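Proteophosphoglycan (Silicibacter pomeroyi DSS-3, PDB 2RE3) is of unknown function but, as a member of the DUF1285 family with a fold of repeated structural motifs, may take part in signal transduction. Local coordinates at residues Q110-T115 against M164-I169. Residues are numbered along the deposited sequence; the frame is centred on the assembly and turned at random.
Sequences QVLTFT and MDLGEI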
loop_
_atom_site.group_PDB
_atom_site.type_symbol
_atom_site.label_atom_id
_atom_site.label_comp_id
_atom_site.label_asym_id
_atom_site.label_seq_id
_atom_site.Cartn_x
_atom_site.Cartn_y
_atom_site.Cartn_z
ATOM N N GLN A 110 -21.426 -4.126 5.451
ATOM C CA GLN A 110 -20.236 -3.771 6.275
ATOM C C GLN A 110 -19.229 -2.906 5.508
ATOM O O GLN A 110 -19.146 -2.984 4.301
ATOM C CB GLN A 110 -19.561 -5.016 6.881
ATOM C CG GLN A 110 -18.278 -5.462 6.230
ATOM C CD GLN A 110 -17.757 -6.847 6.693
ATOM O OE1 GLN A 110 -17.898 -7.249 7.860
ATOM N NE2 GLN A 110 -17.129 -7.562 5.765
ATOM N N VAL A 111 -18.505 -2.059 6.228
ATOM C CA VAL A 111 -17.466 -1.208 5.653
ATOM C C VAL A 111 -16.131 -1.436 6.387
ATOM O O VAL A 111 -16.047 -1.419 7.626
ATOM C CB VAL A 111 -17.853 0.303 5.722
ATOM C CG1 VAL A 111 -16.782 1.163 5.037
ATOM C CG2 VAL A 111 -19.216 0.535 5.084
ATOM N N LEU A 112 -15.093 -1.665 5.611
ATOM C CA LEU A 112 -13.762 -1.946 6.153
ATOM C C LEU A 112 -12.856 -0.744 5.898
ATOM O O LEU A 112 -12.592 -0.398 4.748
ATOM C CB LEU A 112 -13.157 -3.210 5.511
ATOM C CG LEU A 112 -13.924 -4.533 5.605
ATOM C CD1 LEU A 112 -13.206 -5.665 4.815
ATOM C CD2 LEU A 112 -14.082 -4.931 7.036
ATOM N N THR A 113 -12.402 -0.101 6.976
ATOM C CA THR A 113 -11.440 0.995 6.886
ATOM C C THR A 113 -10.051 0.545 7.360
ATOM O O THR A 113 -9.851 0.115 8.506
ATOM C CB THR A 113 -11.917 2.222 7.638
ATOM O OG1 THR A 113 -13.122 2.673 7.028
ATOM C CG2 THR A 113 -10.875 3.346 7.563
ATOM N N PHE A 114 -9.096 0.639 6.444
ATOM C CA PHE A 114 -7.729 0.219 6.701
ATOM C C PHE A 114 -6.858 1.425 7.028
ATOM O O PHE A 114 -7.082 2.515 6.502
ATOM C CB PHE A 114 -7.164 -0.441 5.471
ATOM C CG PHE A 114 -7.749 -1.777 5.171
ATOM C CD1 PHE A 114 -8.892 -1.889 4.426
ATOM C CD2 PHE A 114 -7.132 -2.929 5.618
ATOM C CE1 PHE A 114 -9.415 -3.115 4.142
ATOM C CE2 PHE A 114 -7.652 -4.160 5.319
ATOM C CZ PHE A 114 -8.800 -4.250 4.586
ATOM N N THR A 115 -5.883 1.209 7.895
ATOM C CA THR A 115 -4.835 2.157 8.179
ATOM C C THR A 115 -3.512 1.496 7.802
ATOM O O THR A 115 -3.312 0.297 8.117
ATOM C CB THR A 115 -4.842 2.529 9.667
ATOM O OG1 THR A 115 -6.103 3.146 9.964
ATOM C CG2 THR A 115 -3.692 3.491 10.026
HETATM N N MSE A 164 -10.376 -12.663 8.062
HETATM C CA MSE A 164 -10.954 -13.996 7.905
HETATM C C MSE A 164 -12.245 -14.120 8.695
HETATM O O MSE A 164 -13.185 -14.744 8.236
HETATM C CB MSE A 164 -9.984 -15.083 8.362
HETATM C CG MSE A 164 -8.709 -15.170 7.537
HETATM SE SE MSE A 164 -9.066 -15.793 5.760
HETATM C CE MSE A 164 -9.791 -17.517 6.445
ATOM N N ASP A 165 -12.292 -13.522 9.877
ATOM C CA ASP A 165 -13.457 -13.623 10.751
ATOM C C ASP A 165 -14.617 -12.707 10.324
ATOM O O ASP A 165 -15.676 -12.709 10.949
ATOM C CB ASP A 165 -13.049 -13.292 12.192
ATOM C CG ASP A 165 -12.065 -14.289 12.773
ATOM O OD1 ASP A 165 -12.241 -15.485 12.521
ATOM O OD2 ASP A 165 -11.123 -13.879 13.499
ATOM N N LEU A 166 -14.406 -11.919 9.274
ATOM C CA LEU A 166 -15.422 -11.012 8.762
ATOM C C LEU A 166 -15.728 -11.348 7.323
ATOM O O LEU A 166 -16.378 -10.580 6.623
ATOM C CB LEU A 166 -14.960 -9.552 8.898
ATOM C CG LEU A 166 -14.853 -9.088 10.365
ATOM C CD1 LEU A 166 -14.246 -7.702 10.468
ATOM C CD2 LEU A 166 -16.211 -9.124 11.041
ATOM N N GLY A 167 -15.292 -12.530 6.898
ATOM C CA GLY A 167 -15.482 -12.969 5.523
ATOM C C GLY A 167 -16.829 -13.593 5.267
ATOM O O GLY A 167 -17.601 -13.850 6.176
ATOM N N GLU A 168 -17.109 -13.828 4.000
ATOM C CA GLU A 168 -18.425 -14.290 3.576
ATOM C C GLU A 168 -18.243 -15.079 2.293
ATOM O O GLU A 168 -17.220 -14.908 1.599
ATOM C CB GLU A 168 -19.353 -13.092 3.335
ATOM C CG GLU A 168 -20.807 -13.454 3.036
ATOM C CD GLU A 168 -21.395 -14.313 4.144
ATOM O OE1 GLU A 168 -21.836 -13.764 5.167
ATOM O OE2 GLU A 168 -21.383 -15.546 4.008
ATOM N N ILE A 169 -19.226 -15.933 1.989
ATOM C CA ILE A 169 -19.262 -16.704 0.741
ATOM C C ILE A 169 -20.361 -16.198 -0.190
ATOM O O ILE A 169 -21.536 -16.072 0.205
ATOM C CB ILE A 169 -19.463 -18.204 1.025
ATOM C CG1 ILE A 169 -18.168 -18.788 1.580
ATOM C CG2 ILE A 169 -19.928 -18.972 -0.233
ATOM C CD1 ILE A 169 -18.367 -20.095 2.277
HETATM O O HOH W 1 -19.148 -9.736 8.062
#
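The side-chain amide of Gln110 meets Leu166 with its nitrogen edge, while Leu112 lies over one face, its CD2 4.2 Å from Gln110 CD. On that same side, displaced toward the oxygen end, the Leu166 side chain passes with CB 3.9 Å from Gln110 OE1. A water approaches OE1 from the opposite side of the amide, well out of its plane.

Gln110 NE2 donates to Leu166 O at 3.2 Å; the N-H points almost straight at the acceptor (167°), which lies only 7° out of the amide plane. The Gln110 chain is extended beyond CG, carrying the amide across to the turn. The water donates to both Gln110 OE1, at 2.8 Å, and Leu166 O, so this carbonyl accepts two bonds. NE2 also donates to Trp177 O, joining two backbone carbonyls through one amide nitrogen.

Leu166 has CG anti to its carbonyl carbon (chi1 -67°), which sets its CD1 4.4 Å from Leu112 CD2. Both leucines also touch Val103 of strand 96-104.

Met164 to Gly167 form a type I turn between helix 157-164 and strand 168-170, closed by a weak Gly167 N to Met164 O bond. The contact thus ties the residue leading into strand 111-116, and Leu112 within it, from a six-stranded mixed sheet to the link between that helix and the three-stranded sheet. With an alanine here in place of Gln110, the Leu166 and Trp177 carbonyls would probably lose their shared donor and the water its amide acceptor. The two NE2 bonds, with the water on OE1, satisfy the buried amide and fix its rotation, while the leucines add a loose apolar touch.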